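Local coordinates for protein Abbfa_003403 (Acinetobacter baumannii, PDB 4ZXH) that is a four-domain nonribosomal peptide synthetase, probably activating a substrate, carrying it on a phosphopantetheine arm, condensing it with a partner and releasing the product, at residues V42-V47 / F392-Q397; Y68-V73 / A148-W153; W127-Y132 / I141-H146. All coordinates share one frame; numbering follows the deposited sequence.

Interaction 1 (V42-V47 / F392-Q397)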
# COMPACT_ATOMS: atom_id res chain seq x y z
N VAL A 42 -0.11 29.08 9.69
CA VAL A 42 0.74 30.22 9.41
C VAL A 42 -0.07 31.40 8.96
O VAL A 42 -0.78 31.32 7.95
CB VAL A 42 1.78 29.92 8.28
CG1 VAL A 42 2.60 31.18 7.98
CG2 VAL A 42 2.67 28.76 8.65
N VAL A 43 0.05 32.50 9.69
CA VAL A 43 -0.44 33.78 9.23
C VAL A 43 0.78 34.70 9.08
O VAL A 43 1.64 34.74 9.98
CB VAL A 43 -1.50 34.38 10.20
CG1 VAL A 43 -0.98 34.41 11.62
CG2 VAL A 43 -1.88 35.77 9.79
N ALA A 44 0.88 35.41 7.95
CA ALA A 44 2.07 36.23 7.66
C ALA A 44 1.73 37.64 7.15
O ALA A 44 0.69 37.86 6.50
CB ALA A 44 2.96 35.53 6.64
N PHE A 45 2.63 38.59 7.41
CA PHE A 45 2.34 39.97 7.06
C PHE A 45 3.54 40.70 6.55
O PHE A 45 4.68 40.45 6.95
CB PHE A 45 1.76 40.73 8.26
CG PHE A 45 0.46 40.19 8.77
CD1 PHE A 45 -0.72 40.37 8.05
CD2 PHE A 45 0.40 39.50 9.97
CE1 PHE A 45 -1.93 39.88 8.51
CE2 PHE A 45 -0.82 39.00 10.44
CZ PHE A 45 -1.99 39.20 9.71
N ASP A 46 3.28 41.60 5.61
CA ASP A 46 4.23 42.62 5.24
C ASP A 46 4.12 43.67 6.34
O ASP A 46 3.01 44.08 6.66
CB ASP A 46 3.90 43.17 3.85
CG ASP A 46 5.00 44.03 3.28
OD1 ASP A 46 5.56 44.85 4.03
OD2 ASP A 46 5.33 43.85 2.09
N VAL A 47 5.23 44.05 6.96
CA VAL A 47 5.16 45.04 8.04
C VAL A 47 6.10 46.21 7.78
O VAL A 47 7.31 46.04 7.76
CB VAL A 47 5.51 44.43 9.41
CG1 VAL A 47 5.33 45.49 10.50
CG2 VAL A 47 4.62 43.24 9.70
N PHE A 392 0.86 39.03 2.77
CA PHE A 392 2.00 38.23 2.33
C PHE A 392 1.57 36.75 2.25
O PHE A 392 1.63 36.02 3.24
CB PHE A 392 3.20 38.41 3.26
CG PHE A 392 4.47 37.78 2.74
CD1 PHE A 392 5.35 38.51 1.96
CD2 PHE A 392 4.79 36.46 3.03
CE1 PHE A 392 6.50 37.94 1.49
CE2 PHE A 392 5.94 35.87 2.55
CZ PHE A 392 6.80 36.60 1.78
N PRO A 393 1.14 36.30 1.06
CA PRO A 393 0.64 34.92 0.97
C PRO A 393 1.71 33.86 1.16
O PRO A 393 2.84 33.98 0.68
CB PRO A 393 0.06 34.85 -0.44
CG PRO A 393 -0.19 36.30 -0.83
CD PRO A 393 0.91 37.06 -0.18
N VAL A 394 1.34 32.81 1.87
CA VAL A 394 2.24 31.73 2.18
C VAL A 394 1.51 30.39 2.04
O VAL A 394 0.49 30.17 2.69
CB VAL A 394 2.80 31.87 3.62
CG1 VAL A 394 3.44 30.60 4.06
CG2 VAL A 394 3.81 32.98 3.68
N ARG A 395 2.01 29.50 1.18
CA ARG A 395 1.52 28.13 1.20
C ARG A 395 1.61 27.58 2.64
O ARG A 395 2.64 27.72 3.30
CB ARG A 395 2.32 27.25 0.25
CG ARG A 395 2.02 27.49 -1.24
CD ARG A 395 3.06 26.77 -2.13
NE ARG A 395 3.16 25.33 -1.86
CZ ARG A 395 4.05 24.51 -2.42
NH1 ARG A 395 4.94 24.96 -3.29
NH2 ARG A 395 4.05 23.23 -2.10
N GLN A 396 0.53 26.99 3.15
CA GLN A 396 0.56 26.47 4.51
C GLN A 396 -0.48 25.36 4.74
O GLN A 396 -1.42 25.19 3.95
CB GLN A 396 0.35 27.62 5.52
CG GLN A 396 -0.91 28.41 5.35
CD GLN A 396 -1.99 27.92 6.29
OE1 GLN A 396 -1.80 27.90 7.51
NE2 GLN A 396 -3.11 27.47 5.72
N GLN A 397 -0.28 24.61 5.82
CA GLN A 397 -1.00 23.36 6.09
C GLN A 397 -1.20 22.50 4.83
O GLN A 397 -2.33 22.27 4.37
CB GLN A 397 -2.38 23.61 6.72
CG GLN A 397 -2.50 24.79 7.68
CD GLN A 397 -3.60 24.68 8.72
OE1 GLN A 397 -4.40 23.76 8.72
NE2 GLN A 397 -3.72 25.71 9.53

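Interaction 2 (Y68-V73 / A148-W153)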
# COMPACT_ATOMS: atom_id res chain seq x y z
N TYR A 68 -1.83 34.86 28.46
CA TYR A 68 -2.47 33.69 27.86
C TYR A 68 -1.63 32.43 28.10
O TYR A 68 -0.72 32.11 27.33
CB TYR A 68 -2.70 33.91 26.36
CG TYR A 68 -3.45 35.19 26.07
CD1 TYR A 68 -4.60 35.53 26.80
CD2 TYR A 68 -3.02 36.08 25.08
CE1 TYR A 68 -5.30 36.70 26.55
CE2 TYR A 68 -3.70 37.27 24.83
CZ TYR A 68 -4.84 37.58 25.56
OH TYR A 68 -5.52 38.76 25.30
N PRO A 69 -1.94 31.71 29.20
CA PRO A 69 -1.18 30.52 29.61
C PRO A 69 -1.06 29.45 28.52
O PRO A 69 -0.09 28.70 28.52
CB PRO A 69 -2.00 29.99 30.78
CG PRO A 69 -2.65 31.21 31.35
CD PRO A 69 -3.00 32.05 30.16
N LEU A 70 -2.01 29.41 27.59
CA LEU A 70 -1.95 28.46 26.48
C LEU A 70 -0.62 28.55 25.76
O LEU A 70 -0.04 27.54 25.38
CB LEU A 70 -3.10 28.70 25.50
CG LEU A 70 -3.27 27.72 24.34
CD1 LEU A 70 -3.48 26.31 24.83
CD2 LEU A 70 -4.46 28.11 23.52
N LEU A 71 -0.13 29.78 25.59
CA LEU A 71 1.11 30.03 24.88
C LEU A 71 2.35 29.46 25.57
O LEU A 71 3.43 29.48 25.00
CB LEU A 71 1.27 31.53 24.66
CG LEU A 71 0.32 32.16 23.62
CD1 LEU A 71 0.59 33.63 23.45
CD2 LEU A 71 0.47 31.45 22.28
N ARG A 72 2.19 28.97 26.80
CA ARG A 72 3.30 28.39 27.56
C ARG A 72 3.12 26.87 27.75
O ARG A 72 3.63 26.28 28.71
CB ARG A 72 3.45 29.11 28.91
CG ARG A 72 3.62 30.65 28.79
CD ARG A 72 3.87 31.40 30.12
NE ARG A 72 2.90 31.12 31.19
CZ ARG A 72 1.80 31.84 31.42
NH1 ARG A 72 1.52 32.90 30.68
NH2 ARG A 72 0.99 31.50 32.41
N VAL A 73 2.41 26.24 26.83
CA VAL A 73 2.09 24.81 26.92
C VAL A 73 3.07 23.90 26.16
O VAL A 73 3.58 24.28 25.11
CB VAL A 73 0.64 24.58 26.41
CG1 VAL A 73 0.41 23.15 25.96
CG2 VAL A 73 -0.36 24.98 27.48
N ALA A 148 -2.21 21.39 16.89
CA ALA A 148 -2.45 20.69 18.16
C ALA A 148 -2.65 21.68 19.31
O ALA A 148 -3.30 21.34 20.32
CB ALA A 148 -1.31 19.72 18.49
N LEU A 149 -2.11 22.89 19.18
CA LEU A 149 -2.20 23.87 20.26
C LEU A 149 -3.48 24.68 20.15
O LEU A 149 -4.18 24.88 21.15
CB LEU A 149 -0.99 24.80 20.26
CG LEU A 149 -0.90 25.72 21.49
CD1 LEU A 149 -0.59 24.94 22.80
CD2 LEU A 149 0.09 26.88 21.29
N MET A 150 -3.80 25.18 18.96
CA MET A 150 -5.03 25.96 18.81
C MET A 150 -5.51 25.94 17.38
O MET A 150 -4.77 25.59 16.47
CB MET A 150 -4.85 27.41 19.32
CG MET A 150 -3.75 28.29 18.66
SD MET A 150 -3.64 30.01 19.32
CE MET A 150 -2.79 29.73 20.85
N ASP A 151 -6.77 26.30 17.18
CA ASP A 151 -7.34 26.34 15.86
C ASP A 151 -7.29 27.76 15.28
O ASP A 151 -6.79 28.69 15.90
CB ASP A 151 -8.78 25.81 15.90
CG ASP A 151 -9.61 26.50 16.94
OD1 ASP A 151 -9.25 27.64 17.30
OD2 ASP A 151 -10.62 25.92 17.39
N PHE A 152 -7.83 27.91 14.08
CA PHE A 152 -7.86 29.18 13.37
C PHE A 152 -8.75 30.21 14.07
O PHE A 152 -8.36 31.38 14.19
CB PHE A 152 -8.33 28.96 11.94
CG PHE A 152 -8.04 30.10 11.02
CD1 PHE A 152 -6.73 30.41 10.67
CD2 PHE A 152 -9.08 30.86 10.49
CE1 PHE A 152 -6.45 31.47 9.82
CE2 PHE A 152 -8.81 31.92 9.63
CZ PHE A 152 -7.50 32.23 9.30
N TRP A 153 -9.93 29.79 14.54
CA TRP A 153 -10.79 30.71 15.31
C TRP A 153 -9.92 31.36 16.40
O TRP A 153 -10.03 32.56 16.64
CB TRP A 153 -12.01 29.97 15.90
CG TRP A 153 -13.05 30.83 16.61
CD1 TRP A 153 -13.16 31.01 17.95
CD2 TRP A 153 -14.12 31.58 16.02
NE1 TRP A 153 -14.23 31.82 18.24
CE2 TRP A 153 -14.83 32.19 17.07
CE3 TRP A 153 -14.53 31.81 14.70
CZ2 TRP A 153 -15.94 33.03 16.85
CZ3 TRP A 153 -15.64 32.65 14.48
CH2 TRP A 153 -16.32 33.24 15.55

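Interaction 3 (W127-Y132 / I141-H146). With PX4 (1,2-dimyristoyl-sn-glycero-3-phosphocholine), chain C.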
# COMPACT_ATOMS: atom_id res chain seq x y z
N TRP A 127 4.94 27.24 19.12
CA TRP A 127 4.73 28.29 18.15
C TRP A 127 6.06 29.00 17.90
O TRP A 127 6.97 28.91 18.73
CB TRP A 127 3.66 29.26 18.64
CG TRP A 127 3.90 29.76 20.02
CD1 TRP A 127 3.57 29.14 21.19
CD2 TRP A 127 4.50 31.01 20.39
NE1 TRP A 127 3.94 29.91 22.27
CE2 TRP A 127 4.51 31.07 21.80
CE3 TRP A 127 5.02 32.08 19.66
CZ2 TRP A 127 5.03 32.17 22.49
CZ3 TRP A 127 5.53 33.19 20.36
CH2 TRP A 127 5.54 33.21 21.75
N ARG A 128 6.17 29.66 16.75
CA ARG A 128 7.39 30.38 16.36
C ARG A 128 7.03 31.66 15.63
O ARG A 128 5.96 31.77 15.02
CB ARG A 128 8.26 29.56 15.44
CG ARG A 128 8.66 28.22 15.96
CD ARG A 128 9.74 27.67 15.07
NE ARG A 128 9.30 27.52 13.68
CZ ARG A 128 8.95 26.34 13.15
NH1 ARG A 128 8.98 25.25 13.91
NH2 ARG A 128 8.60 26.26 11.87
N ILE A 129 7.96 32.61 15.66
CA ILE A 129 7.85 33.81 14.86
C ILE A 129 9.06 33.91 13.96
O ILE A 129 10.19 33.87 14.46
CB ILE A 129 7.75 35.07 15.73
CG1 ILE A 129 6.53 34.98 16.63
CG2 ILE A 129 7.73 36.31 14.85
CD1 ILE A 129 6.57 35.94 17.78
N HIS A 130 8.84 34.04 12.66
CA HIS A 130 9.95 34.15 11.71
C HIS A 130 9.98 35.55 11.13
O HIS A 130 9.01 35.97 10.51
CB HIS A 130 9.80 33.13 10.57
CG HIS A 130 9.97 31.70 10.98
ND1 HIS A 130 11.18 31.04 10.89
CD2 HIS A 130 9.08 30.78 11.42
CE1 HIS A 130 11.03 29.79 11.29
NE2 HIS A 130 9.77 29.61 11.62
N CYS A 131 11.08 36.28 11.32
CA CYS A 131 11.18 37.66 10.82
C CYS A 131 12.22 37.84 9.73
O CYS A 131 13.27 37.23 9.76
CB CYS A 131 11.51 38.63 11.95
SG CYS A 131 10.46 38.44 13.37
N TYR A 132 11.91 38.71 8.77
CA TYR A 132 12.80 38.96 7.66
C TYR A 132 12.86 40.44 7.36
O TYR A 132 11.83 41.08 7.16
CB TYR A 132 12.33 38.22 6.43
CG TYR A 132 12.08 36.76 6.65
CD1 TYR A 132 13.06 35.81 6.37
CD2 TYR A 132 10.85 36.32 7.12
CE1 TYR A 132 12.82 34.46 6.57
CE2 TYR A 132 10.60 34.98 7.31
CZ TYR A 132 11.58 34.06 7.04
OH TYR A 132 11.31 32.74 7.25
N ILE A 141 6.87 39.18 8.51
CA ILE A 141 6.75 38.54 9.80
C ILE A 141 5.78 37.39 9.66
O ILE A 141 4.64 37.61 9.25
CB ILE A 141 6.23 39.50 10.88
CG1 ILE A 141 7.01 40.80 10.86
CG2 ILE A 141 6.35 38.89 12.26
CD1 ILE A 141 8.46 40.64 11.30
N ALA A 142 6.22 36.18 9.97
CA ALA A 142 5.35 35.01 9.85
C ALA A 142 5.20 34.32 11.19
O ALA A 142 6.19 33.94 11.82
CB ALA A 142 5.88 34.04 8.80
N PHE A 143 3.95 34.17 11.61
CA PHE A 143 3.61 33.50 12.85
C PHE A 143 3.22 32.07 12.53
O PHE A 143 2.33 31.85 11.71
CB PHE A 143 2.46 34.22 13.55
CG PHE A 143 2.74 35.64 13.88
CD1 PHE A 143 3.21 36.00 15.14
CD2 PHE A 143 2.56 36.64 12.94
CE1 PHE A 143 3.47 37.32 15.45
CE2 PHE A 143 2.83 37.95 13.24
CZ PHE A 143 3.29 38.28 14.51
N VAL A 144 3.87 31.11 13.18
CA VAL A 144 3.60 29.69 12.99
C VAL A 144 3.08 29.06 14.28
O VAL A 144 3.78 29.08 15.30
CB VAL A 144 4.84 28.91 12.58
CG1 VAL A 144 4.44 27.57 12.04
CG2 VAL A 144 5.62 29.66 11.55
N ILE A 145 1.88 28.50 14.25
CA ILE A 145 1.34 27.84 15.43
C ILE A 145 0.89 26.44 15.07
O ILE A 145 0.12 26.25 14.12
CB ILE A 145 0.12 28.59 16.03
CG1 ILE A 145 0.48 30.00 16.45
CG2 ILE A 145 -0.35 27.89 17.25
CD1 ILE A 145 0.11 31.06 15.46
N HIS A 146 1.33 25.45 15.82
CA HIS A 146 0.91 24.09 15.54
C HIS A 146 -0.56 23.89 15.91
O HIS A 146 -1.02 24.34 16.98
CB HIS A 146 1.78 23.10 16.28
CG HIS A 146 1.63 21.70 15.78
ND1 HIS A 146 0.56 20.90 16.12
CD2 HIS A 146 2.41 20.95 14.96
CE1 HIS A 146 0.69 19.72 15.54
NE2 HIS A 146 1.81 19.73 14.83
O1 PX4 C . 16.55 44.48 16.12
O2 PX4 C . 16.32 45.74 13.84
P1 PX4 C . 15.84 45.50 15.25
O3 PX4 C . 15.74 46.92 16.01
C1 PX4 C . 16.71 47.41 16.94
C2 PX4 C . 16.40 48.88 17.23
N1 PX4 C . 17.19 49.43 18.35
C3 PX4 C . 18.56 48.90 18.34
C4 PX4 C . 17.24 50.90 18.23
C5 PX4 C . 16.54 49.10 19.63
O4 PX4 C . 14.26 45.13 15.20
C6 PX4 C . 13.52 44.95 13.99
C7 PX4 C . 12.39 43.95 14.26
C8 PX4 C . 12.95 43.01 15.32
O5 PX4 C . 11.98 42.02 15.67
C9 PX4 C . 11.89 41.49 17.02
O6 PX4 C . 12.53 42.00 17.93
C10 PX4 C . 10.99 40.31 17.30
C11 PX4 C . 9.71 40.76 17.98
C12 PX4 C . 8.51 40.32 17.15
C13 PX4 C . 7.37 39.91 18.08
C14 PX4 C . 6.12 40.71 17.76
C15 PX4 C . 5.16 40.58 18.93
C16 PX4 C . 3.84 40.00 18.45
C17 PX4 C . 2.97 39.62 19.64
C18 PX4 C . 3.24 38.18 20.05
C19 PX4 C . 2.13 37.24 19.62
C20 PX4 C . 2.65 35.80 19.56
C21 PX4 C . 1.52 34.83 19.24
C22 PX4 C . 2.00 33.59 18.51
O7 PX4 C . 11.22 44.62 14.75
C23 PX4 C . 9.99 44.19 14.07
O8 PX4 C . 10.09 43.77 12.94
C24 PX4 C . 8.63 44.25 14.78
C25 PX4 C . 7.42 43.80 13.94
C26 PX4 C . 6.12 43.72 14.76
C27 PX4 C . 4.92 43.17 13.97
C28 PX4 C . 3.60 43.13 14.75
C29 PX4 C . 2.42 42.57 13.94
C30 PX4 C . 1.09 42.59 14.72
C31 PX4 C . 0.08 41.47 14.37
C32 PX4 C . 0.47 40.14 15.04
C33 PX4 C . -0.65 39.10 15.21
C34 PX4 C . -0.08 37.70 15.42
C35 PX4 C . -0.92 36.75 16.27
C36 PX4 C . -1.33 35.50 15.51

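Interaction 1 (V42-V47 / F392-Q397)
Val42 and Gln396 are joined by the single polar link between these two pieces of chain: Val42 N donates to Gln396 OE1 at 3.0 Å, with an N-H...O angle of 154°. Val42 N lies in the plane of the side-chain amide, on a lone pair of OE1. Gln396 gets there by bending its chain at chi2, which brings the amide back beside the strand's backbone, while its CB lies 3.9 Å from Val42 CB.

The rest is apolar. Val394 spreads its two methyls over alternate residues of the strand: CG1 meets Val42 CG1 at 4.1 Å, the two side chains set roughly perpendicular, and CG2 rests 4.0 Å from Ala44 CB. The same Ala44 methyl approaches Phe392 O and, obliquely, the Phe392 ring at CD2 (4.2 Å). Phe392 points its CB at the strand, 4.0 Å from Phe45 C, but CG lies anti to the backbone N (chi1 -170°), carrying the ring off past Ala44.

The two pieces run nearly antiparallel, 169° apart. Segment 392-397 directly follows strand 387-391, the sheet neighbour of strand 40-49, and drifts from it: the CA atoms are 5.1 Å apart at Phe45 and Phe392 but 6.2 Å at Val42 and Gln396. Helix 104-115 packs here too, Val111 touching Phe392 and Val394, and Thr115 touching Val42. On the other flank of strand 40-49, strand 138-146 continues the condensation-domain sheet, with Val144 beside Val42 and Ala142 beside Ala44.

Interaction 2 (Y68-V73 / A148-W153)
Leu149 drives one branch, CD1, into the short 3-10 turn of residues 69-71 and the start of the strand after it. CD1 lies 3.7 Å from Leu70 O, 3.8 Å from Leu70 CD1 and 3.8 Å from Val73 CG1, so a single methyl is lodged between backbone and side chains. Leu149 and Leu70 come from opposing sides and overlap alongside one another.

Met150 follows, its chain extended at chi2 and bent at chi3 (77°), which turns its CE toward the two leucines of the turn. CE reaches Leu70 CD2 at 3.5 Å and Leu71 CD2 at 4.0 Å, while Leu70 CD1 instead meets Leu149 CD1. Asp151 then turns away to N-cap helix 152-165 and form a salt bridge with Arg285. It closes the His-His-x-x-x-Asp signature of condensation domains, which begins at His146; Leu149 and Met150 are among the middle residues of that motif, and both make this apolar contact.

The turn itself links helix 56-67 to strand 73-78. Phe180 of helix 179-187 covers Leu70 and Val73, Ile86 of strand 81-87 also touches Val73, and the loop residue Leu294 lies against Leu70.

Interaction 3 (W127-Y132 / I141-H146)
Val144 has the most surface covered here, and its backbone pairs with Arg128 through two hydrogen bonds: Arg128 N to Val144 O, and Val144 N to Arg128 O, the latter nearly straight at 177°. On the same face of the sheet, Val144 CG2 meets the edge of the His130 ring, 3.6 Å from CD2, and CG1 lies obliquely near the Arg128 guanidinium.

Ile141 works on the opposite face, in a non-hydrogen-bonded pair with Cys131. Its chi2 of -67° folds CD1 across to the partner strand, 3.6 Å from Cys131 SG, while CG2 reaches diagonally to Ile129 CG2 at 3.9 Å. Next to it Phe143 lies alongside Ile129, both side chains pointing the same way, with CD1 3.8 Å from Ile129 CG1. The Phe143 ring carries a lipid tail over one face: C34 of the bound phospholipid sits above its centre. The end of the other tail, C22, comes obliquely within 3.6 Å of Trp127 CE3.

Ala142 forms the second hydrogen-bonded pair, exchanging 2.8 Å bonds with His130: His130 N gives to Ala142 O, and Ala142 N to His130 O.

Chemically, this antiparallel hairpin separates two surroundings. The face with Trp127, Ile129, Ile141 and Phe143 offers hydrocarbon and rings to the lipid. On the other, Arg128 NE donates to His130 NE2 at 3.0 Å, Arg128 NH2 donates to Gln117 O, and the guanidinium makes a cation-pi contact with Phe119. As the acceptor of the Arg128 NE bond, His130 NE2 is probably unprotonated, consistent with a neutral imidazole.

Overall arrangement
Strand 40-49 comes first, and its partner in interaction 1 is not met until residues 392-397, closing a loop of 344 residues that contains everything else here. Within it, the turn at 68-73 waits for 148-153 to close interaction 2. Innermost is interaction 3, the hairpin of 127-132 and 141-146. The three are thus strictly nested and none cross. Strand 138-146 ties them together: it hydrogen-bonds to strand 40-49, through Val43 O and Phe143 N among others, and leads, one residue on, into 148-153. Leu71 O accepts from Trp127 NE1, pinning the 68-73 turn to the hairpin. All belong to the condensation domain.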